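Local structure of PROTEIN (hypothetical protein EF0366) (Enterococcus faecalis, 1VPY) at residues I81-E86 and V132-K137; S155-N160 and P188-P193. The protein is of unknown function but folds as a TIM alpha/beta barrel of the DUF72 family. All coordinates share one frame; numbering follows the deposited sequence.

Interaction 1: residues I81-E86 and V132-K137; sequences ISCQGE and VAYLQK
Tyr134 reaches out from helix 129-141 and meets the 81-86 loop in two ways, with its hydroxyl at one residue and its ring face at another. With CG anti to the backbone N (chi1 -177°), the ring extends toward the 81-86 loop, and OH donates a hydrogen bond to Ile81 O at 2.6 Å. The acceptor lies at the ring edge, in the ring plane. The hydroxyl approaches from above the carbonyl plane, 42° out of it, at a C=O...donor angle of 125°, and so is not on a lone pair. Cys83 comes in over one face: its SG is 4.0 Å from the centroid of the Tyr134 ring, shifted toward the rim and nearest CZ and CE2, a sulfur-aromatic contact. That sulfur is also covalently linked to an unidentified ligand, probably picked up from the crystallisation liquor. The Ile81 side chain packs instead on Met97, Ile98 and Phe101 of helix 94-104, while Phe121 and Glu94 touch Tyr134 from outside the pair. The contact thus ties the loop after strand 72-76 to the helix that follows strand 114-120. Chemically, the hydrogen bond gives the buried Tyr134 hydroxyl a backbone acceptor and pins the loop carbonyl to helix 129-141, and the polarisable sulfur adds dispersion over the ring.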
loop_
_atom_site.group_PDB
_atom_site.type_symbol
_atom_site.label_atom_id
_atom_site.label_comp_id
_atom_site.label_asym_id
_atom_site.label_seq_id
_atom_site.Cartn_x
_atom_site.Cartn_y
_atom_site.Cartn_z
ATOM N N ILE A 81 12.659 -5.384 5.236
ATOM C CA ILE A 81 12.568 -3.937 5.446
ATOM C C ILE A 81 11.440 -3.576 6.416
ATOM O O ILE A 81 11.540 -2.597 7.150
ATOM C CB ILE A 81 12.447 -3.169 4.096
ATOM C CG1 ILE A 81 13.769 -3.255 3.323
ATOM C CG2 ILE A 81 12.077 -1.706 4.315
ATOM C CD1 ILE A 81 13.667 -2.942 1.830
ATOM N N SER A 82 10.380 -4.378 6.433
ATOM C CA SER A 82 9.266 -4.142 7.352
ATOM C C SER A 82 9.296 -5.080 8.566
ATOM O O SER A 82 8.251 -5.429 9.126
ATOM C CB SER A 82 7.932 -4.234 6.614
ATOM O OG SER A 82 7.877 -5.408 5.835
ATOM N N CYS A 83 10.506 -5.474 8.959
ATOM C CA CYS A 83 10.747 -6.274 10.163
ATOM C C CYS A 83 10.074 -7.655 10.166
ATOM O O CYS A 83 9.684 -8.162 11.221
ATOM C CB CYS A 83 10.376 -5.476 11.425
ATOM S SG CYS A 83 11.574 -4.198 11.873
ATOM N N GLN A 84 9.955 -8.263 8.992
ATOM C CA GLN A 84 9.289 -9.561 8.865
ATOM C C GLN A 84 10.190 -10.631 8.262
ATOM O O GLN A 84 10.145 -11.794 8.675
ATOM C CB GLN A 84 8.013 -9.429 8.041
ATOM C CG GLN A 84 6.875 -8.788 8.798
ATOM C CD GLN A 84 5.899 -8.056 7.894
ATOM O OE1 GLN A 84 6.283 -7.170 7.124
ATOM N NE2 GLN A 84 4.622 -8.409 7.997
ATOM N N GLY A 85 11.008 -10.237 7.292
ATOM C CA GLY A 85 11.897 -11.171 6.616
ATOM C C GLY A 85 12.916 -11.851 7.515
ATOM O O GLY A 85 13.261 -11.351 8.593
ATOM N N GLU A 86 13.384 -13.010 7.063
ATOM C CA GLU A 86 14.548 -13.657 7.639
ATOM C C GLU A 86 15.789 -13.106 6.930
ATOM O O GLU A 86 16.671 -13.861 6.526
ATOM C CB GLU A 86 14.451 -15.173 7.432
ATOM C CG GLU A 86 13.162 -15.809 7.955
ATOM C CD GLU A 86 13.187 -16.096 9.456
ATOM O OE1 GLU A 86 14.237 -15.885 10.108
ATOM O OE2 GLU A 86 12.144 -16.543 9.984
ATOM N N VAL A 132 9.576 3.652 16.393
ATOM C CA VAL A 132 9.362 5.007 15.880
ATOM C C VAL A 132 10.704 5.442 15.274
ATOM O O VAL A 132 10.759 5.918 14.133
ATOM C CB VAL A 132 8.894 5.993 16.995
ATOM C CG1 VAL A 132 9.124 7.445 16.593
ATOM C CG2 VAL A 132 7.427 5.765 17.346
ATOM N N ALA A 133 11.780 5.238 16.040
ATOM C CA ALA A 133 13.150 5.481 15.582
ATOM C C ALA A 133 13.563 4.572 14.418
ATOM O O ALA A 133 14.555 4.849 13.737
ATOM C CB ALA A 133 14.136 5.347 16.741
ATOM N N TYR A 134 12.814 3.491 14.202
ATOM C CA TYR A 134 12.999 2.656 13.017
ATOM C C TYR A 134 12.291 3.257 11.808
ATOM O O TYR A 134 12.778 3.137 10.683
ATOM C CB TYR A 134 12.518 1.217 13.245
ATOM C CG TYR A 134 12.763 0.309 12.055
ATOM C CD1 TYR A 134 14.008 -0.289 11.858
ATOM C CD2 TYR A 134 11.757 0.062 11.120
ATOM C CE1 TYR A 134 14.246 -1.110 10.764
ATOM C CE2 TYR A 134 11.984 -0.761 10.020
ATOM C CZ TYR A 134 13.234 -1.340 9.852
ATOM O OH TYR A 134 13.477 -2.151 8.777
ATOM N N LEU A 135 11.140 3.890 12.038
ATOM C CA LEU A 135 10.416 4.580 10.967
ATOM C C LEU A 135 11.225 5.763 10.442
ATOM O O LEU A 135 11.149 6.104 9.261
ATOM C CB LEU A 135 9.032 5.043 11.431
ATOM C CG LEU A 135 7.956 3.989 11.722
ATOM C CD1 LEU A 135 6.638 4.653 12.088
ATOM C CD2 LEU A 135 7.757 3.049 10.554
ATOM N N GLN A 136 12.010 6.373 11.326
ATOM C CA GLN A 136 12.927 7.431 10.934
ATOM C C GLN A 136 14.049 6.873 10.068
ATOM O O GLN A 136 14.445 7.504 9.089
ATOM C CB GLN A 136 13.470 8.171 12.158
ATOM C CG GLN A 136 12.396 8.978 12.878
ATOM C CD GLN A 136 12.896 9.689 14.114
ATOM O OE1 GLN A 136 13.748 9.180 14.843
ATOM N NE2 GLN A 136 12.350 10.871 14.369
ATOM N N LYS A 137 14.535 5.680 10.413
ATOM C CA LYS A 137 15.523 4.973 9.586
ATOM C C LYS A 137 14.974 4.663 8.189
ATOM O O LYS A 137 15.705 4.765 7.199
ATOM C CB LYS A 137 16.022 3.686 10.265
ATOM C CG LYS A 137 16.919 3.909 11.494
ATOM C CD LYS A 137 17.797 2.692 11.799
ATOM C CE LYS A 137 17.032 1.576 12.509
ATOM N NZ LYS A 137 17.746 0.267 12.393
#

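Interaction 2: residues S155-N160 and P188-P193; sequences SWYQPN and PVPFYP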
loop_
_atom_site.group_PDB
_atom_site.type_symbol
_atom_site.label_atom_id
_atom_site.label_comp_id
_atom_site.label_asym_id
_atom_site.label_seq_id
_atom_site.Cartn_x
_atom_site.Cartn_y
_atom_site.Cartn_z
ATOM N N SER A 155 -2.402 0.447 18.812
ATOM C CA SER A 155 -1.802 1.354 19.804
ATOM C C SER A 155 -1.354 2.663 19.155
ATOM O O SER A 155 -1.402 3.719 19.787
ATOM C CB SER A 155 -0.648 0.695 20.575
ATOM O OG SER A 155 0.513 0.550 19.771
ATOM N N TRP A 156 -0.929 2.576 17.894
ATOM C CA TRP A 156 -0.672 3.744 17.044
ATOM C C TRP A 156 -1.901 4.648 16.924
ATOM O O TRP A 156 -1.771 5.847 16.676
ATOM C CB TRP A 156 -0.284 3.308 15.630
ATOM C CG TRP A 156 0.989 2.522 15.516
ATOM C CD1 TRP A 156 1.105 1.184 15.262
ATOM C CD2 TRP A 156 2.327 3.027 15.620
ATOM N NE1 TRP A 156 2.430 0.824 15.212
ATOM C CE2 TRP A 156 3.201 1.934 15.432
ATOM C CE3 TRP A 156 2.873 4.295 15.861
ATOM C CZ2 TRP A 156 4.593 2.072 15.470
ATOM C CZ3 TRP A 156 4.256 4.428 15.906
ATOM C CH2 TRP A 156 5.099 3.322 15.710
ATOM N N TYR A 157 -3.085 4.059 17.085
ATOM C CA TYR A 157 -4.352 4.752 16.870
ATOM C C TYR A 157 -5.085 5.141 18.152
ATOM O O TYR A 157 -6.113 5.821 18.089
ATOM C CB TYR A 157 -5.266 3.899 15.992
ATOM C CG TYR A 157 -4.770 3.738 14.574
ATOM C CD1 TYR A 157 -5.117 4.659 13.584
ATOM C CD2 TYR A 157 -3.955 2.665 14.220
ATOM C CE1 TYR A 157 -4.667 4.512 12.273
ATOM C CE2 TYR A 157 -3.496 2.509 12.913
ATOM C CZ TYR A 157 -3.859 3.435 11.944
ATOM O OH TYR A 157 -3.409 3.278 10.653
ATOM N N GLN A 158 -4.556 4.711 19.302
ATOM C CA GLN A 158 -5.152 5.003 20.606
ATOM C C GLN A 158 -5.328 6.509 20.802
ATOM O O GLN A 158 -4.429 7.282 20.464
ATOM C CB GLN A 158 -4.311 4.407 21.745
ATOM C CG GLN A 158 -4.634 2.951 22.068
ATOM N N PRO A 159 -6.495 6.926 21.340
ATOM C CA PRO A 159 -6.842 8.329 21.581
ATOM C C PRO A 159 -5.648 9.221 21.954
ATOM O O PRO A 159 -5.454 10.274 21.339
ATOM C CB PRO A 159 -7.818 8.237 22.758
ATOM C CG PRO A 159 -8.504 6.919 22.571
ATOM C CD PRO A 159 -7.588 6.025 21.760
ATOM N N ASN A 160 -4.863 8.782 22.940
ATOM C CA ASN A 160 -3.718 9.534 23.472
ATOM C C ASN A 160 -2.618 9.819 22.461
ATOM O O ASN A 160 -2.235 10.973 22.264
ATOM C CB ASN A 160 -3.095 8.782 24.649
ATOM C CG ASN A 160 -4.124 8.308 25.648
ATOM O OD1 ASN A 160 -4.708 9.107 26.383
ATOM N ND2 ASN A 160 -4.355 6.998 25.682
ATOM N N PRO A 188 -8.062 -3.900 17.533
ATOM C CA PRO A 188 -8.969 -3.331 16.538
ATOM C C PRO A 188 -8.356 -2.171 15.736
ATOM O O PRO A 188 -8.466 -1.003 16.137
ATOM C CB PRO A 188 -10.171 -2.876 17.379
ATOM C CG PRO A 188 -9.623 -2.622 18.742
ATOM C CD PRO A 188 -8.350 -3.411 18.896
ATOM N N VAL A 189 -7.716 -2.506 14.616
ATOM C CA VAL A 189 -7.168 -1.511 13.693
ATOM C C VAL A 189 -8.311 -0.803 12.961
ATOM O O VAL A 189 -9.041 -1.443 12.204
ATOM C CB VAL A 189 -6.237 -2.159 12.645
ATOM C CG1 VAL A 189 -5.707 -1.108 11.670
ATOM C CG2 VAL A 189 -5.100 -2.896 13.322
ATOM N N PRO A 190 -8.457 0.518 13.158
ATOM C CA PRO A 190 -9.646 1.163 12.609
ATOM C C PRO A 190 -9.499 1.575 11.138
ATOM O O PRO A 190 -8.412 1.484 10.567
ATOM C CB PRO A 190 -9.830 2.392 13.509
ATOM C CG PRO A 190 -8.500 2.613 14.190
ATOM C CD PRO A 190 -7.572 1.485 13.830
ATOM N N PHE A 191 -10.609 1.984 10.534
ATOM C CA PHE A 191 -10.612 2.588 9.206
ATOM C C PHE A 191 -10.556 4.097 9.424
ATOM O O PHE A 191 -11.568 4.722 9.745
ATOM C CB PHE A 191 -11.881 2.177 8.462
ATOM C CG PHE A 191 -12.030 2.804 7.102
ATOM C CD1 PHE A 191 -11.366 2.273 5.997
ATOM C CD2 PHE A 191 -12.857 3.907 6.916
ATOM C CE1 PHE A 191 -11.506 2.836 4.741
ATOM C CE2 PHE A 191 -13.007 4.477 5.661
ATOM C CZ PHE A 191 -12.329 3.936 4.568
ATOM N N TYR A 192 -9.365 4.673 9.270
ATOM C CA TYR A 192 -9.092 6.044 9.721
ATOM C C TYR A 192 -8.750 6.992 8.566
ATOM O O TYR A 192 -7.572 7.250 8.308
ATOM C CB TYR A 192 -7.946 6.019 10.731
ATOM C CG TYR A 192 -7.966 7.135 11.746
ATOM C CD1 TYR A 192 -8.748 7.037 12.902
ATOM C CD2 TYR A 192 -7.191 8.278 11.569
ATOM C CE1 TYR A 192 -8.764 8.057 13.851
ATOM C CE2 TYR A 192 -7.203 9.309 12.510
ATOM C CZ TYR A 192 -7.987 9.191 13.650
ATOM O OH TYR A 192 -8.003 10.204 14.588
ATOM N N PRO A 193 -9.782 7.537 7.891
ATOM C CA PRO A 193 -9.555 8.316 6.670
ATOM C C PRO A 193 -9.001 9.708 6.978
ATOM O O PRO A 193 -9.748 10.607 7.372
ATOM C CB PRO A 193 -10.950 8.393 6.029
ATOM C CG PRO A 193 -11.906 8.271 7.160
ATOM C CD PRO A 193 -11.211 7.487 8.264
#
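Pro190 lies against one face of the Tyr157 ring, and this is the tight part of the contact. Its CD stands 3.9 Å from the centroid of the Tyr157 ring, 21° off the ring normal, in a CH-pi contact displaced toward the CG side of the ring; the closest approach is Pro190 CD to Tyr157 CG at 3.7 Å. Pro190 CG continues the patch over Tyr157 CG and reaches CB. Tyr157 is turned to receive the proline by a chi1 of -67°, which sets CG anti to the carbonyl carbon and carries the ring across to the 188-193 loop. Leu176 of strand 175-180 and Met165 of helix 162-171 also touch this buried side chain.

The loose contact is Val189, which is buried but only brushes the ring, CG1 lying 4.4 Å from Tyr157 CE2. The more open side is at Pro190 and Tyr192, both partly exposed. Tyr192 touches through its CB, 3.9 Å from Tyr157 CE1, while the two aromatic rings stand farther apart as an offset edge-to-face pair, the edge of Tyr157 toward the face of Tyr192. Their centroids are 5.9 Å apart and the planes meet at 61°, well short of a perpendicular T. Tyr192 also leans on Val162 and Leu166 of helix 162-171.

The contact joins the loop after strand 147-150 to the long connection between strands 175-180 and 201-205. No hydrogen bond crosses it, so its cohesion comes from CH-pi, aromatic and dispersion forces, with the proline ring supplying a rigid, slightly electropositive C-H surface to the pi face.

How the interactions relate
The two contacts follow one another along the chain, and their centres are 20 Å apart, yet they meet through Trp156. Its indole touches helix 129-141 at two points: Val132 CG2 lies 3.7 Å from Trp156 CZ3, and Leu135 CD1 lies 4.2 Å from Trp156 CH2. Trp156 directly precedes Tyr157, so one loop addresses both neighbourhoods. The centres of interactions 1 and 2 lie about 16 and 17 Å from the centre of the chain, and both connect successive elements of the barrel. With the function unknown, neither contact can be tied to a catalytic site. The unidentified ligand on Cys83 belongs to interaction 1; a zinc ion is about 12 Å from the side chain of Tyr134, too far to coordinate it.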